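Local structure of neuraminidase (Influenza A virus, 4K3Y) at residues 286-291 / 334-339; 17-22 / 290-295. The protein probably serves as a viral surface glycoprotein of the neuraminidase family, although this neuraminidase-like form need not share the sialidase activity of its relatives. All blocks are in the same frame, centred on the assembly; numbering follows the deposited sequence.

Both contacts use strand 286-294, which is third in one four-stranded antiparallel blade of the beta propeller. Interaction 1 sets the first part of this strand against strand 335-343 of the neighbouring blade. Interaction 2 takes over at I290 and Y291, which the two contacts share. It sets the later part of the strand against the chain's first strand, 20-26. That strand is the edge of the same neighbouring blade. The contact centres are about 12 Å apart, and F336 CE2 touches W21 CE3 at 3.5 Å. Together they form one largely apolar interface between two blades, with a polar pair at the interaction 2 end and strands from both ends of the chain on one side.

Interaction 1. Residues 286-291 / 334-339; sequences KGFEIY and LCFWIE
This is a buried, apolar contact between two neighbouring blades of the neuraminidase beta propeller. Strand 286-294 belongs to one four-stranded sheet and strand 335-343 to the next. Their short segments run nearly antiparallel, with axes 10.1 Å apart at closest approach. That is sheet-packing distance, so side chains and not backbones meet. F288 and I290 point toward the other blade, and F336 and I338 point back at them.

F288 touches both I338 and F336. With chi1 at -171°, its ring swings to the side opposite its own amide nitrogen and extends across the gap. I338 CD1 lies over one face of this ring, in a CH-pi contact. It is 3.8 Å from the F288 ring centroid and only 20° off the normal. The nearest ring atom is F288 CD2, 3.6 Å from I338 CD1.

The F288 and F336 side chains run in opposite senses and pass alongside each other. Their planes are 35° apart and their ring centroids 5.9 Å apart, so the pair is oblique and not a true stack. The closest carbons are F288 CE2 and F336 CE1, 4.0 Å apart. The F336 ring also meets W21 edge-to-face, which draws the first strand of the chain into the same core. F267 and L310 add further apolar cover.

E289, C335 and E339 take no part in this packing and have partners in the two blades. E289 forms a salt bridge with R278 and E339 one with R318. C335 is joined by a disulfide to C357, tying strand 335-343 to its sheet neighbour 349-359.

I290 completes the contact from the later end of its segment. Its extended side chain and F336 reach for each other across the gap, and I290 CD1 meets F336 CE2 at 3.8 Å.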
ATOM      1  N   LYS C 286      24.740 -19.224 -21.389  1.00 58.08           N
ATOM      2  CA  LYS C 286      24.571 -17.882 -21.945  1.00 65.15           C
ATOM      3  C   LYS C 286      23.606 -17.789 -23.127  1.00 60.58           C
ATOM      4  O   LYS C 286      23.652 -18.614 -24.056  1.00 52.77           O
ATOM      5  CB  LYS C 286      25.940 -17.275 -22.306  1.00 58.01           C
ATOM      6  CG  LYS C 286      26.672 -16.743 -21.075  1.00 66.42           C
ATOM      7  CD  LYS C 286      27.228 -15.328 -21.280  1.00 66.00           C
ATOM      8  CE  LYS C 286      27.823 -14.752 -19.967  1.00 77.01           C
ATOM      9  NZ  LYS C 286      26.859 -14.027 -19.051  1.00 68.03           N
ATOM     10  N   GLY C 287      22.734 -16.775 -23.081  1.00 55.51           N
ATOM     11  CA  GLY C 287      21.812 -16.509 -24.176  1.00 43.20           C
ATOM     12  C   GLY C 287      20.575 -17.395 -24.174  1.00 52.56           C
ATOM     13  O   GLY C 287      20.559 -18.500 -23.612  1.00 57.20           O
ATOM     14  N   PHE C 288      19.524 -16.906 -24.818  1.00 47.92           N
ATOM     15  CA  PHE C 288      18.295 -17.666 -24.925  1.00 53.84           C
ATOM     16  C   PHE C 288      17.746 -17.485 -26.322  1.00 58.21           C
ATOM     17  O   PHE C 288      17.747 -16.374 -26.866  1.00 48.94           O
ATOM     18  CB  PHE C 288      17.278 -17.188 -23.891  1.00 54.19           C
ATOM     19  CG  PHE C 288      16.056 -18.055 -23.795  1.00 40.72           C
ATOM     20  CD1 PHE C 288      16.039 -19.146 -22.947  1.00 44.25           C
ATOM     21  CD2 PHE C 288      14.921 -17.769 -24.540  1.00 37.88           C
ATOM     22  CE1 PHE C 288      14.914 -19.959 -22.844  1.00 45.73           C
ATOM     23  CE2 PHE C 288      13.802 -18.573 -24.445  1.00 44.99           C
ATOM     24  CZ  PHE C 288      13.796 -19.671 -23.589  1.00 45.50           C
ATOM     25  N   GLU C 289      17.291 -18.584 -26.910  1.00 57.49           N
ATOM     26  CA  GLU C 289      16.740 -18.534 -28.258  1.00 51.68           C
ATOM     27  C   GLU C 289      15.395 -19.232 -28.232  1.00 50.58           C
ATOM     28  O   GLU C 289      15.130 -20.052 -27.353  1.00 60.57           O
ATOM     29  CB  GLU C 289      17.698 -19.166 -29.291  1.00 43.29           C
ATOM     30  CG  GLU C 289      17.975 -20.681 -29.103  1.00 62.08           C
ATOM     31  CD  GLU C 289      19.195 -21.172 -29.882  1.00 67.49           C
ATOM     32  OE1 GLU C 289      19.484 -20.617 -30.973  1.00 82.51           O
ATOM     33  OE2 GLU C 289      19.866 -22.119 -29.410  1.00 66.73           O
ATOM     34  N   ILE C 290      14.532 -18.871 -29.169  1.00 43.36           N
ATOM     35  CA  ILE C 290      13.257 -19.556 -29.315  1.00 55.41           C
ATOM     36  C   ILE C 290      13.005 -19.746 -30.811  1.00 61.87           C
ATOM     37  O   ILE C 290      13.123 -18.809 -31.614  1.00 58.21           O
ATOM     38  CB  ILE C 290      12.083 -18.838 -28.544  1.00 59.13           C
ATOM     39  CG1 ILE C 290      10.840 -19.732 -28.485  1.00 57.77           C
ATOM     40  CG2 ILE C 290      11.773 -17.432 -29.116  1.00 46.15           C
ATOM     41  CD1 ILE C 290       9.757 -19.236 -27.520  1.00 57.99           C
ATOM     42  N   TYR C 291      12.704 -20.984 -31.178  1.00 58.16           N
ATOM     43  CA  TYR C 291      12.657 -21.398 -32.573  1.00 55.73           C
ATOM     44  C   TYR C 291      11.222 -21.724 -32.956  1.00 55.44           C
ATOM     45  O   TYR C 291      10.559 -22.508 -32.267  1.00 56.51           O
ATOM     46  CB  TYR C 291      13.527 -22.643 -32.729  1.00 59.76           C
ATOM     47  CG  TYR C 291      13.959 -22.977 -34.129  1.00 74.10           C
ATOM     48  CD1 TYR C 291      13.617 -22.175 -35.206  1.00 84.00           C
ATOM     49  CD2 TYR C 291      14.720 -24.107 -34.371  1.00 87.36           C
ATOM     50  CE1 TYR C 291      14.023 -22.501 -36.490  1.00 93.08           C
ATOM     51  CE2 TYR C 291      15.126 -24.439 -35.635  1.00 92.30           C
ATOM     52  CZ  TYR C 291      14.780 -23.641 -36.693  1.00 93.72           C
ATOM     53  OH  TYR C 291      15.202 -24.008 -37.947  1.00 84.56           O
ATOM     54  N   LEU C 334      -0.421 -15.831 -24.549  1.00 62.12           N
ATOM     55  CA  LEU C 334       0.571 -16.727 -23.962  1.00 58.75           C
ATOM     56  C   LEU C 334       1.889 -15.989 -23.745  1.00 59.39           C
ATOM     57  O   LEU C 334       2.344 -15.212 -24.594  1.00 68.15           O
ATOM     58  CB  LEU C 334       0.783 -17.944 -24.871  1.00 52.17           C
ATOM     59  CG  LEU C 334       1.609 -19.110 -24.339  1.00 60.27           C
ATOM     60  CD1 LEU C 334       1.143 -19.522 -22.937  1.00 58.36           C
ATOM     61  CD2 LEU C 334       1.553 -20.300 -25.310  1.00 60.87           C
ATOM     62  N   CYS C 335       2.496 -16.234 -22.594  1.00 57.28           N
ATOM     63  CA  CYS C 335       3.752 -15.579 -22.234  1.00 54.14           C
ATOM     64  C   CYS C 335       4.745 -16.563 -21.630  1.00 51.61           C
ATOM     65  O   CYS C 335       4.381 -17.679 -21.245  1.00 61.30           O
ATOM     66  CB  CYS C 335       3.487 -14.485 -21.195  1.00 48.37           C
ATOM     67  SG  CYS C 335       2.355 -13.201 -21.727  1.00 67.41           S
ATOM     68  N   PHE C 336       5.999 -16.142 -21.524  1.00 47.38           N
ATOM     69  CA  PHE C 336       6.962 -16.912 -20.736  1.00 57.51           C
ATOM     70  C   PHE C 336       7.879 -16.032 -19.887  1.00 61.17           C
ATOM     71  O   PHE C 336       8.083 -14.840 -20.182  1.00 50.71           O
ATOM     72  CB  PHE C 336       7.760 -17.926 -21.591  1.00 52.11           C
ATOM     73  CG  PHE C 336       8.608 -17.306 -22.654  1.00 51.24           C
ATOM     74  CD1 PHE C 336       9.904 -16.885 -22.366  1.00 62.91           C
ATOM     75  CD2 PHE C 336       8.133 -17.175 -23.957  1.00 49.38           C
ATOM     76  CE1 PHE C 336      10.706 -16.315 -23.356  1.00 57.21           C
ATOM     77  CE2 PHE C 336       8.935 -16.607 -24.958  1.00 56.06           C
ATOM     78  CZ  PHE C 336      10.219 -16.175 -24.652  1.00 51.43           C
ATOM     79  N   TRP C 337       8.385 -16.623 -18.806  1.00 54.11           N
ATOM     80  CA  TRP C 337       9.363 -15.963 -17.959  1.00 52.26           C
ATOM     81  C   TRP C 337      10.687 -16.718 -18.051  1.00 47.89           C
ATOM     82  O   TRP C 337      10.706 -17.944 -18.165  1.00 46.42           O
ATOM     83  CB  TRP C 337       8.889 -15.901 -16.501  1.00 49.65           C
ATOM     84  CG  TRP C 337       8.507 -17.253 -15.933  1.00 46.52           C
ATOM     85  CD1 TRP C 337       7.250 -17.752 -15.818  1.00 48.38           C
ATOM     86  CD2 TRP C 337       9.389 -18.260 -15.403  1.00 42.86           C
ATOM     87  NE1 TRP C 337       7.281 -18.999 -15.248  1.00 53.12           N
ATOM     88  CE2 TRP C 337       8.580 -19.338 -14.982  1.00 46.96           C
ATOM     89  CE3 TRP C 337      10.779 -18.356 -15.243  1.00 45.00           C
ATOM     90  CZ2 TRP C 337       9.112 -20.510 -14.424  1.00 45.97           C
ATOM     91  CZ3 TRP C 337      11.308 -19.523 -14.687  1.00 55.74           C
ATOM     92  CH2 TRP C 337      10.472 -20.583 -14.286  1.00 50.04           C
ATOM     93  N   ILE C 338      11.781 -15.966 -17.996  1.00 47.29           N
ATOM     94  CA  ILE C 338      13.126 -16.509 -17.967  1.00 47.17           C
ATOM     95  C   ILE C 338      13.862 -16.049 -16.714  1.00 53.63           C
ATOM     96  O   ILE C 338      14.107 -14.852 -16.554  1.00 58.64           O
ATOM     97  CB  ILE C 338      13.947 -15.980 -19.149  1.00 60.23           C
ATOM     98  CG1 ILE C 338      13.221 -16.207 -20.482  1.00 65.02           C
ATOM     99  CG2 ILE C 338      15.354 -16.591 -19.145  1.00 51.41           C
ATOM    100  CD1 ILE C 338      14.024 -15.709 -21.691  1.00 58.48           C
ATOM    101  N   GLU C 339      14.236 -16.985 -15.840  1.00 59.96           N
ATOM    102  CA  GLU C 339      15.122 -16.662 -14.708  1.00 51.67           C
ATOM    103  C   GLU C 339      16.602 -16.491 -15.150  1.00 53.19           C
ATOM    104  O   GLU C 339      17.156 -17.289 -15.913  1.00 57.55           O
ATOM    105  CB  GLU C 339      14.971 -17.677 -13.570  1.00 50.70           C
ATOM    106  CG  GLU C 339      15.526 -17.210 -12.215  1.00 57.64           C
ATOM    107  CD  GLU C 339      15.136 -18.135 -11.051  1.00 71.17           C
ATOM    108  OE1 GLU C 339      15.175 -19.388 -11.203  1.00 62.21           O
ATOM    109  OE2 GLU C 339      14.786 -17.599  -9.973  1.00 67.84           O
TER

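Interaction 2. Residues 17-22 / 290-295; sequences SINGWV and IYKFLG
The side-chain amide of N19 gives a hydrogen bond from ND2 to G360 O. Across the contact, N19 OD1 and K292 NZ are modelled 2.3 Å apart, a probable hydrogen bond of doubtful length. The distance is too short to be taken literally at this resolution. The ND2 bond helps to orient the amide. It ties the loop before strand 20-26 to the residue just after strand 349-359.

The K292 side chain does not run straight from its strand. It bends at chi2, chi3 and chi4, and these bends bring its amine to the asparagine. Its side chain also packs on W275, N273 and N305. The backbone of N19 is used as well, since N19 O is hydrogen-bonded to Y308 OH.

The rest of the contact is apolar. The I290 side chain lies nearly perpendicular to that of W21. I290 CD1 sits over one face of the indole, 3.6 Å above the W21 plane and displaced from the ring centre. I18 CG2 lies against the opposite face, 3.5 Å from the W21 plane. The indole is therefore covered on both faces. I290 CG2 adds a contact to W21 CD1 at 3.8 Å. W275 meets the indole edge-to-face.

N19 and G20 both face T359, forming a classic beta bulge at the start of strand 20-26. Farther on, V22 packs on I130 of the second subunit, so this edge strand also reaches another chain. An N-terminal strand that completes a blade built mainly from C-terminal strands is the kind of ring closure by which many beta propellers, probably including this one, are completed.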
ATOM      1  N   SER C  17      -2.523 -15.704 -32.283  1.00 87.81           N
ATOM      2  CA  SER C  17      -1.435 -16.086 -33.159  1.00 94.16           C
ATOM      3  C   SER C  17      -0.146 -15.461 -32.652  1.00 89.01           C
ATOM      4  O   SER C  17      -0.140 -14.331 -32.163  1.00 88.32           O
ATOM      5  CB  SER C  17      -1.706 -15.679 -34.602  1.00 98.06           C
ATOM      6  OG  SER C  17      -1.873 -16.832 -35.414  1.00105.56           O
ATOM      7  N   ILE C  18       0.943 -16.212 -32.743  1.00 84.57           N
ATOM      8  CA  ILE C  18       2.230 -15.701 -32.310  1.00 74.32           C
ATOM      9  C   ILE C  18       3.265 -15.867 -33.403  1.00 67.79           C
ATOM     10  O   ILE C  18       3.435 -16.960 -33.952  1.00 70.89           O
ATOM     11  CB  ILE C  18       2.704 -16.392 -31.021  1.00 72.83           C
ATOM     12  CG1 ILE C  18       1.734 -16.066 -29.881  1.00 71.16           C
ATOM     13  CG2 ILE C  18       4.113 -15.935 -30.655  1.00 65.84           C
ATOM     14  CD1 ILE C  18       1.713 -17.097 -28.799  1.00 68.04           C
ATOM     15  N   ASN C  19       3.943 -14.772 -33.735  1.00 64.48           N
ATOM     16  CA  ASN C  19       5.039 -14.834 -34.691  1.00 59.47           C
ATOM     17  C   ASN C  19       6.271 -14.112 -34.180  1.00 67.48           C
ATOM     18  O   ASN C  19       7.322 -14.117 -34.831  1.00 74.14           O
ATOM     19  CB  ASN C  19       4.603 -14.301 -36.052  1.00 68.41           C
ATOM     20  CG  ASN C  19       3.556 -15.180 -36.695  1.00 83.40           C
ATOM     21  OD1 ASN C  19       3.883 -16.137 -37.396  1.00 87.89           O
ATOM     22  ND2 ASN C  19       2.284 -14.879 -36.432  1.00 82.11           N
ATOM     23  N   GLY C  20       6.140 -13.518 -32.997  1.00 70.04           N
ATOM     24  CA  GLY C  20       7.249 -12.833 -32.364  1.00 67.24           C
ATOM     25  C   GLY C  20       7.056 -12.735 -30.870  1.00 65.00           C
ATOM     26  O   GLY C  20       6.029 -13.161 -30.333  1.00 60.76           O
ATOM     27  N   TRP C  21       8.047 -12.174 -30.191  1.00 67.29           N
ATOM     28  CA  TRP C  21       7.966 -11.992 -28.752  1.00 53.66           C
ATOM     29  C   TRP C  21       8.544 -10.623 -28.369  1.00 59.87           C
ATOM     30  O   TRP C  21       9.521 -10.161 -28.969  1.00 68.47           O
ATOM     31  CB  TRP C  21       8.721 -13.127 -28.057  1.00 43.75           C
ATOM     32  CG  TRP C  21       8.257 -14.505 -28.484  1.00 51.63           C
ATOM     33  CD1 TRP C  21       8.731 -15.244 -29.543  1.00 52.97           C
ATOM     34  CD2 TRP C  21       7.222 -15.302 -27.877  1.00 43.83           C
ATOM     35  NE1 TRP C  21       8.058 -16.447 -29.623  1.00 55.40           N
ATOM     36  CE2 TRP C  21       7.129 -16.509 -28.616  1.00 50.89           C
ATOM     37  CE3 TRP C  21       6.372 -15.118 -26.781  1.00 44.91           C
ATOM     38  CZ2 TRP C  21       6.216 -17.520 -28.297  1.00 51.20           C
ATOM     39  CZ3 TRP C  21       5.470 -16.128 -26.458  1.00 45.72           C
ATOM     40  CH2 TRP C  21       5.402 -17.314 -27.216  1.00 51.71           C
ATOM     41  N   VAL C  22       7.912  -9.954 -27.404  1.00 55.33           N
ATOM     42  CA  VAL C  22       8.430  -8.689 -26.867  1.00 61.93           C
ATOM     43  C   VAL C  22       8.460  -8.787 -25.348  1.00 44.62           C
ATOM     44  O   VAL C  22       7.599  -9.430 -24.747  1.00 46.72           O
ATOM     45  CB  VAL C  22       7.554  -7.478 -27.281  1.00 64.11           C
ATOM     46  CG1 VAL C  22       8.356  -6.197 -27.236  1.00 56.46           C
ATOM     47  CG2 VAL C  22       7.025  -7.671 -28.668  1.00 50.36           C
ATOM     48  N   ILE C 290      14.532 -18.871 -29.169  1.00 43.36           N
ATOM     49  CA  ILE C 290      13.257 -19.556 -29.315  1.00 55.41           C
ATOM     50  C   ILE C 290      13.005 -19.746 -30.811  1.00 61.87           C
ATOM     51  O   ILE C 290      13.123 -18.809 -31.614  1.00 58.21           O
ATOM     52  CB  ILE C 290      12.083 -18.838 -28.544  1.00 59.13           C
ATOM     53  CG1 ILE C 290      10.840 -19.732 -28.485  1.00 57.77           C
ATOM     54  CG2 ILE C 290      11.773 -17.432 -29.116  1.00 46.15           C
ATOM     55  CD1 ILE C 290       9.757 -19.236 -27.520  1.00 57.99           C
ATOM     56  N   TYR C 291      12.704 -20.984 -31.178  1.00 58.16           N
ATOM     57  CA  TYR C 291      12.657 -21.398 -32.573  1.00 55.73           C
ATOM     58  C   TYR C 291      11.222 -21.724 -32.956  1.00 55.44           C
ATOM     59  O   TYR C 291      10.559 -22.508 -32.267  1.00 56.51           O
ATOM     60  CB  TYR C 291      13.527 -22.643 -32.729  1.00 59.76           C
ATOM     61  CG  TYR C 291      13.959 -22.977 -34.129  1.00 74.10           C
ATOM     62  CD1 TYR C 291      13.617 -22.175 -35.206  1.00 84.00           C
ATOM     63  CD2 TYR C 291      14.720 -24.107 -34.371  1.00 87.36           C
ATOM     64  CE1 TYR C 291      14.023 -22.501 -36.490  1.00 93.08           C
ATOM     65  CE2 TYR C 291      15.126 -24.439 -35.635  1.00 92.30           C
ATOM     66  CZ  TYR C 291      14.780 -23.641 -36.693  1.00 93.72           C
ATOM     67  OH  TYR C 291      15.202 -24.008 -37.947  1.00 84.56           O
ATOM     68  N   LYS C 292      10.740 -21.116 -34.040  1.00 57.25           N
ATOM     69  CA  LYS C 292       9.377 -21.364 -34.511  1.00 53.80           C
ATOM     70  C   LYS C 292       9.379 -22.534 -35.488  1.00 63.71           C
ATOM     71  O   LYS C 292      10.274 -22.655 -36.344  1.00 59.58           O
ATOM     72  CB  LYS C 292       8.796 -20.126 -35.199  1.00 60.28           C
ATOM     73  CG  LYS C 292       7.294 -20.216 -35.478  1.00 75.41           C
ATOM     74  CD  LYS C 292       6.898 -19.560 -36.809  1.00 87.06           C
ATOM     75  CE  LYS C 292       6.815 -18.043 -36.715  1.00 94.85           C
ATOM     76  NZ  LYS C 292       5.748 -17.494 -37.595  1.00 96.86           N
ATOM     77  N   PHE C 293       8.381 -23.398 -35.346  1.00 58.81           N
ATOM     78  CA  PHE C 293       8.228 -24.542 -36.230  1.00 68.91           C
ATOM     79  C   PHE C 293       6.852 -24.490 -36.881  1.00 79.94           C
ATOM     80  O   PHE C 293       5.855 -24.182 -36.218  1.00 76.59           O
ATOM     81  CB  PHE C 293       8.425 -25.853 -35.457  1.00 72.48           C
ATOM     82  CG  PHE C 293       9.854 -26.093 -35.015  1.00 73.29           C
ATOM     83  CD1 PHE C 293      10.769 -26.677 -35.880  1.00 69.62           C
ATOM     84  CD2 PHE C 293      10.282 -25.741 -33.736  1.00 67.05           C
ATOM     85  CE1 PHE C 293      12.086 -26.901 -35.491  1.00 61.56           C
ATOM     86  CE2 PHE C 293      11.593 -25.962 -33.346  1.00 73.91           C
ATOM     87  CZ  PHE C 293      12.497 -26.551 -34.227  1.00 65.13           C
ATOM     88  N   LEU C 294       6.801 -24.772 -38.182  1.00 83.69           N
ATOM     89  CA  LEU C 294       5.534 -24.768 -38.906  1.00 73.73           C
ATOM     90  C   LEU C 294       4.905 -26.153 -38.782  1.00 81.25           C
ATOM     91  O   LEU C 294       5.292 -27.079 -39.499  1.00 99.92           O
ATOM     92  CB  LEU C 294       5.756 -24.398 -40.377  1.00 80.23           C
ATOM     93  CG  LEU C 294       6.587 -23.139 -40.676  1.00 70.48           C
ATOM     94  CD1 LEU C 294       6.875 -23.013 -42.158  1.00 66.15           C
ATOM     95  CD2 LEU C 294       5.896 -21.894 -40.175  1.00 53.37           C
ATOM     96  N   GLY C 295       3.954 -26.295 -37.858  1.00 81.66           N
ATOM     97  CA  GLY C 295       3.373 -27.592 -37.535  1.00 90.73           C
ATOM     98  C   GLY C 295       3.692 -28.125 -36.138  1.00 84.89           C
ATOM     99  O   GLY C 295       4.302 -27.439 -35.320  1.00 76.35           O
TER